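Local coordinates for protein Endonuclease/exonuclease/phosphatase (Beutenbergia cavernae DSM 12333, PDB 4RUW) that belongs to the endonuclease/exonuclease/phosphatase family of DNase I-like fold, carries a bound zinc ion, and has an Ig-like domain after the family domain, at residues A[240-245]-A[250-255]; A[271-276]-A[292-297]. All coordinates share one frame; numbering follows the deposited sequence.

Contact 1: residues A[240-245]-A[250-255]; sequences TTDVPT and QNNLMQ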
loop_
_atom_site.group_PDB
_atom_site.type_symbol
_atom_site.label_atom_id
_atom_site.label_comp_id
_atom_site.label_asym_id
_atom_site.label_seq_id
_atom_site.Cartn_x
_atom_site.Cartn_y
_atom_site.Cartn_z
ATOM N N THR A 240 -2.730 8.541 -4.823
ATOM C CA THR A 240 -1.579 8.339 -5.690
ATOM C C THR A 240 -1.153 9.617 -6.412
ATOM O O THR A 240 -0.009 9.708 -6.870
ATOM C CB THR A 240 -1.810 7.237 -6.731
ATOM O OG1 THR A 240 -2.958 7.571 -7.510
ATOM C CG2 THR A 240 -2.019 5.891 -6.057
ATOM N N THR A 241 -2.053 10.597 -6.508
ATOM C CA THR A 241 -1.750 11.844 -7.206
ATOM C C THR A 241 -2.115 13.039 -6.329
ATOM O O THR A 241 -2.938 12.929 -5.413
ATOM C CB THR A 241 -2.506 11.968 -8.545
ATOM O OG1 THR A 241 -3.917 11.840 -8.321
ATOM C CG2 THR A 241 -2.029 10.927 -9.543
ATOM N N ASP A 242 -1.507 14.182 -6.617
ATOM C CA ASP A 242 -1.724 15.383 -5.822
ATOM C C ASP A 242 -3.210 15.725 -5.735
ATOM O O ASP A 242 -3.923 15.712 -6.740
ATOM C CB ASP A 242 -0.983 16.566 -6.440
ATOM C CG ASP A 242 0.528 16.410 -6.402
ATOM O OD1 ASP A 242 1.056 15.555 -5.651
ATOM O OD2 ASP A 242 1.203 17.172 -7.128
ATOM N N VAL A 243 -3.672 16.051 -4.532
ATOM C CA VAL A 243 -5.056 16.459 -4.343
ATOM C C VAL A 243 -5.216 17.861 -4.921
ATOM O O VAL A 243 -4.557 18.788 -4.470
ATOM C CB VAL A 243 -5.423 16.454 -2.845
ATOM C CG1 VAL A 243 -6.833 16.974 -2.631
ATOM C CG2 VAL A 243 -5.281 15.055 -2.266
ATOM N N PRO A 244 -6.086 18.025 -5.928
ATOM C CA PRO A 244 -6.134 19.320 -6.623
ATOM C C PRO A 244 -6.615 20.479 -5.754
ATOM O O PRO A 244 -6.302 21.629 -6.062
ATOM C CB PRO A 244 -7.103 19.068 -7.785
ATOM C CG PRO A 244 -7.885 17.858 -7.394
ATOM C CD PRO A 244 -6.952 17.018 -6.562
ATOM N N THR A 245 -7.341 20.180 -4.681
ATOM C CA THR A 245 -7.851 21.211 -3.784
ATOM C C THR A 245 -6.843 21.589 -2.692
ATOM O O THR A 245 -7.109 22.464 -1.868
ATOM C CB THR A 245 -9.189 20.774 -3.150
ATOM O OG1 THR A 245 -9.035 19.489 -2.534
ATOM C CG2 THR A 245 -10.268 20.673 -4.221
ATOM N N GLN A 250 1.628 16.493 -1.861
ATOM C CA GLN A 250 2.846 15.976 -2.483
ATOM C C GLN A 250 2.772 14.468 -2.705
ATOM O O GLN A 250 3.738 13.731 -2.503
ATOM C CB GLN A 250 4.075 16.391 -1.678
ATOM C CG GLN A 250 4.270 17.903 -1.712
ATOM C CD GLN A 250 5.409 18.373 -0.866
ATOM O OE1 GLN A 250 6.565 18.190 -1.224
ATOM N NE2 GLN A 250 5.093 18.995 0.267
ATOM N N ASN A 251 1.604 14.027 -3.158
ATOM C CA ASN A 251 1.372 12.621 -3.428
ATOM C C ASN A 251 2.169 12.069 -4.598
ATOM O O ASN A 251 2.705 10.969 -4.510
ATOM C CB ASN A 251 -0.117 12.373 -3.622
ATOM C CG ASN A 251 -0.912 12.679 -2.373
ATOM O OD1 ASN A 251 -0.392 12.613 -1.261
ATOM N ND2 ASN A 251 -2.184 13.005 -2.551
ATOM N N ASN A 252 2.248 12.804 -5.705
ATOM C CA ASN A 252 3.056 12.308 -6.826
ATOM C C ASN A 252 4.502 12.065 -6.404
ATOM O O ASN A 252 5.104 11.051 -6.761
ATOM C CB ASN A 252 3.014 13.254 -8.025
ATOM C CG ASN A 252 1.728 13.133 -8.810
ATOM O OD1 ASN A 252 0.692 13.649 -8.397
ATOM N ND2 ASN A 252 1.778 12.429 -9.938
ATOM N N LEU A 253 5.058 12.990 -5.633
ATOM C CA LEU A 253 6.412 12.847 -5.133
ATOM C C LEU A 253 6.549 11.580 -4.274
ATOM O O LEU A 253 7.429 10.750 -4.499
ATOM C CB LEU A 253 6.799 14.092 -4.337
ATOM C CG LEU A 253 8.200 14.100 -3.732
ATOM C CD1 LEU A 253 9.271 14.047 -4.815
ATOM C CD2 LEU A 253 8.373 15.325 -2.845
HETATM N N MSE A 254 5.658 11.407 -3.306
HETATM C CA MSE A 254 5.740 10.246 -2.435
HETATM C C MSE A 254 5.592 8.938 -3.209
HETATM O O MSE A 254 6.300 7.966 -2.938
HETATM C CB MSE A 254 4.709 10.356 -1.307
HETATM C CG MSE A 254 5.146 11.327 -0.204
HETATM SE SE MSE A 254 4.006 11.355 1.374
HETATM C CE MSE A 254 2.763 12.757 0.816
ATOM N N GLN A 255 4.672 8.904 -4.169
ATOM C CA GLN A 255 4.509 7.689 -4.961
ATOM C C GLN A 255 5.755 7.380 -5.795
ATOM O O GLN A 255 6.096 6.213 -5.991
ATOM C CB GLN A 255 3.250 7.759 -5.827
ATOM C CG GLN A 255 1.965 7.871 -5.013
ATOM C CD GLN A 255 1.487 6.546 -4.438
ATOM O OE1 GLN A 255 1.878 5.470 -4.900
ATOM N NE2 GLN A 255 0.601 6.620 -3.443
HETATM O O HOH W 1 3.848 15.593 -5.490
#

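Contact 2: residues A[271-276]-A[292-297]; sequences NDPGAG and DRRIDY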
loop_
_atom_site.group_PDB
_atom_site.type_symbol
_atom_site.label_atom_id
_atom_site.label_comp_id
_atom_site.label_asym_id
_atom_site.label_seq_id
_atom_site.Cartn_x
_atom_site.Cartn_y
_atom_site.Cartn_z
ATOM N N ASN A 271 -6.401 -4.063 -11.044
ATOM C CA ASN A 271 -7.716 -3.417 -11.009
ATOM C C ASN A 271 -7.580 -1.946 -11.361
ATOM O O ASN A 271 -6.500 -1.369 -11.240
ATOM C CB ASN A 271 -8.318 -3.483 -9.602
ATOM C CG ASN A 271 -8.642 -4.900 -9.147
ATOM O OD1 ASN A 271 -9.061 -5.745 -9.929
ATOM N ND2 ASN A 271 -8.472 -5.153 -7.853
ATOM N N ASP A 272 -8.675 -1.319 -11.767
ATOM C CA ASP A 272 -8.713 0.136 -11.842
ATOM C C ASP A 272 -8.695 0.710 -10.426
ATOM O O ASP A 272 -9.559 0.375 -9.615
ATOM C CB ASP A 272 -9.990 0.625 -12.542
ATOM C CG ASP A 272 -10.015 0.320 -14.017
ATOM O OD1 ASP A 272 -8.951 0.363 -14.668
ATOM O OD2 ASP A 272 -11.123 0.056 -14.530
ATOM N N PRO A 273 -7.733 1.594 -10.128
ATOM C CA PRO A 273 -7.764 2.304 -8.843
ATOM C C PRO A 273 -9.118 2.960 -8.560
ATOM O O PRO A 273 -9.573 2.918 -7.415
ATOM C CB PRO A 273 -6.653 3.343 -9.006
ATOM C CG PRO A 273 -5.639 2.614 -9.871
ATOM C CD PRO A 273 -6.506 1.897 -10.888
ATOM N N GLY A 274 -9.763 3.526 -9.579
ATOM C CA GLY A 274 -11.022 4.221 -9.379
ATOM C C GLY A 274 -12.164 3.312 -8.970
ATOM O O GLY A 274 -13.198 3.798 -8.501
ATOM N N ALA A 275 -11.985 2.002 -9.138
ATOM C CA ALA A 275 -12.987 1.026 -8.709
ATOM C C ALA A 275 -12.767 0.595 -7.262
ATOM O O ALA A 275 -13.569 -0.154 -6.702
ATOM C CB ALA A 275 -12.973 -0.189 -9.620
ATOM N N GLY A 276 -11.683 1.062 -6.650
ATOM C CA GLY A 276 -11.371 0.645 -5.298
ATOM C C GLY A 276 -11.040 1.737 -4.298
ATOM O O GLY A 276 -10.044 1.627 -3.583
ATOM N N ASP A 292 -11.013 8.788 -6.305
ATOM C CA ASP A 292 -9.614 9.043 -5.987
ATOM C C ASP A 292 -9.255 8.674 -4.547
ATOM O O ASP A 292 -8.072 8.594 -4.206
ATOM C CB ASP A 292 -9.275 10.515 -6.225
ATOM C CG ASP A 292 -9.625 10.963 -7.620
ATOM O OD1 ASP A 292 -9.190 10.293 -8.583
ATOM O OD2 ASP A 292 -10.360 11.965 -7.758
ATOM N N ARG A 293 -10.268 8.454 -3.708
ATOM C CA ARG A 293 -10.063 8.245 -2.272
ATOM C C ARG A 293 -9.689 6.809 -1.918
ATOM O O ARG A 293 -10.321 6.154 -1.081
ATOM C CB ARG A 293 -11.261 8.759 -1.473
ATOM C CG ARG A 293 -11.333 10.278 -1.481
ATOM C CD ARG A 293 -12.446 10.806 -0.612
ATOM N NE ARG A 293 -12.305 12.245 -0.442
ATOM C CZ ARG A 293 -13.212 13.025 0.126
ATOM N NH1 ARG A 293 -14.347 12.499 0.573
ATOM N NH2 ARG A 293 -12.985 14.329 0.236
ATOM N N ARG A 294 -8.643 6.333 -2.587
ATOM C CA ARG A 294 -8.018 5.049 -2.308
ATOM C C ARG A 294 -6.751 5.375 -1.535
ATOM O O ARG A 294 -5.794 5.911 -2.106
ATOM C CB ARG A 294 -7.695 4.324 -3.615
ATOM C CG ARG A 294 -7.092 2.939 -3.426
ATOM C CD ARG A 294 -6.946 2.209 -4.744
ATOM N NE ARG A 294 -5.907 2.791 -5.593
ATOM C CZ ARG A 294 -4.656 2.336 -5.662
ATOM N NH1 ARG A 294 -4.273 1.297 -4.924
ATOM N NH2 ARG A 294 -3.781 2.918 -6.476
ATOM N N ILE A 295 -6.761 5.086 -0.234
ATOM C CA ILE A 295 -5.679 5.516 0.650
ATOM C C ILE A 295 -5.140 4.375 1.507
ATOM O O ILE A 295 -4.216 4.586 2.305
ATOM C CB ILE A 295 -6.106 6.718 1.544
ATOM C CG1 ILE A 295 -7.294 6.347 2.436
ATOM C CG2 ILE A 295 -6.411 7.959 0.696
ATOM C CD1 ILE A 295 -7.630 7.415 3.463
ATOM N N ASP A 296 -5.715 3.186 1.349
ATOM C CA ASP A 296 -5.243 1.968 2.003
ATOM C C ASP A 296 -4.629 1.114 0.904
ATOM O O ASP A 296 -5.253 0.916 -0.132
ATOM C CB ASP A 296 -6.413 1.218 2.625
ATOM C CG ASP A 296 -7.085 1.987 3.757
ATOM O OD1 ASP A 296 -7.980 2.824 3.495
ATOM O OD2 ASP A 296 -6.748 1.724 4.933
ATOM N N TYR A 297 -3.403 0.637 1.126
ATOM C CA TYR A 297 -2.628 0.007 0.072
ATOM C C TYR A 297 -2.005 -1.307 0.522
ATOM O O TYR A 297 -1.716 -1.506 1.709
ATOM C CB TYR A 297 -1.461 0.913 -0.331
ATOM C CG TYR A 297 -1.813 2.244 -0.943
ATOM C CD1 TYR A 297 -1.845 2.408 -2.322
ATOM C CD2 TYR A 297 -2.064 3.350 -0.148
ATOM C CE1 TYR A 297 -2.132 3.628 -2.891
ATOM C CE2 TYR A 297 -2.349 4.578 -0.708
ATOM C CZ TYR A 297 -2.386 4.711 -2.083
ATOM O OH TYR A 297 -2.649 5.926 -2.667
#

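Contact 1: residues A[240-245]-A[250-255]
The extended backbone of T241 and D242 runs past the first turn of helix 251-260, with D242 and N251 facing each other at 4.8 Å between their CA atoms. N252 and D242 exchange two bonds, each side chain taking the other's backbone. The D242 N-H reaches N252 OD1 at 2.9 Å and meets it almost end-on, at a C=O...donor angle of 158°. In return the N252 N-H points nearly straight at D242 OD1, 3.0 Å away, arriving from above the carboxylate plane. The carboxylate and the N252 amide stand 79° apart. Amide N-H groups of a first helical turn have no acceptor within the helix, and in this DNase I-like domain an aspartate from the preceding loop supplies one; its negative charge would probably interact favourably with the positive end of the helix dipole. Water 1 bridges onward, donating to D242 OD1 and accepting from L253 N. Asparagine suits position 252 because its ND2 donates to L347 O of the Ig-like domain while OD1 accepts from D242. T241 O lies in the plane of the N251 amide, 3.0 Å from ND2, which itself sits above that carbonyl's plane. Q255 CG lies 3.3 Å from T240 O, which accepts from N368 ND2; the bend at chi2 (-79°) turns the Q255 amide beside the T240 methyl, NE2 bonding weakly to W239 O. T241 OG1 turns to Q371, also of the Ig-like domain.

Contact 2: residues A[271-276]-A[292-297]
R294 sends CG anti to its own backbone nitrogen (chi1 -177°), and this torsion with the extended chi2 carries CG and CD past G276 O; the bend at chi3 (70°) then brings NE beside P273. The closest approach is R294 CG to G276 O, 3.2 Å, and R294 CD lies 3.4 Å from the same oxygen; CD, next to the guanidinium, is probably slightly positive, which would suit a carbonyl oxygen. Beyond the bend, P273 CB lies 3.5 Å from R294 NE, the pyrrolidine crossing the arginine chain obliquely. No hydrogen bond joins the two segments, so the fit is one of van der Waals surfaces. Proline, whose ring restricts phi to about the helical value (-51° here), suits the first position of the short 3-10 turn 273-275, which is closed by G276 N bonding to P273 O at 2.9 Å. G276 offers its backbone oxygen to the arginine stem. The buried charge is met elsewhere: R294 NH2 forms a salt bridge with D265, on the edge strand 264-265. W267 and R268 of helix 266-270 also touch the arginine, which therefore lies between that helix, the 3-10 turn and the start of strand 296-300.

Overall arrangement
Contacts 1 and 2 follow one another along the chain, the first closing before the second opens, and both lie within the DNase I-like domain. Their centres are about 14 Å apart. Strand 230-233 pairs antiparallel with strand 296-300, so both contacts lie at connections of one mixed sheet, contact 1 after strand 230-233 and contact 2 where strand 296-300 begins. Contact 1 joins a loop to helix 251-260, whereas contact 2 joins a 3-10 turn to the run leading into strand 296-300, next to edge strand 264-265. They touch directly: Y297 OH lies 3.4 Å from Q255 NE2, and T240 bridges the contacts by packing on Y297 and R294. Contact 1 also reaches the Ig-like domain through N368 and Q371.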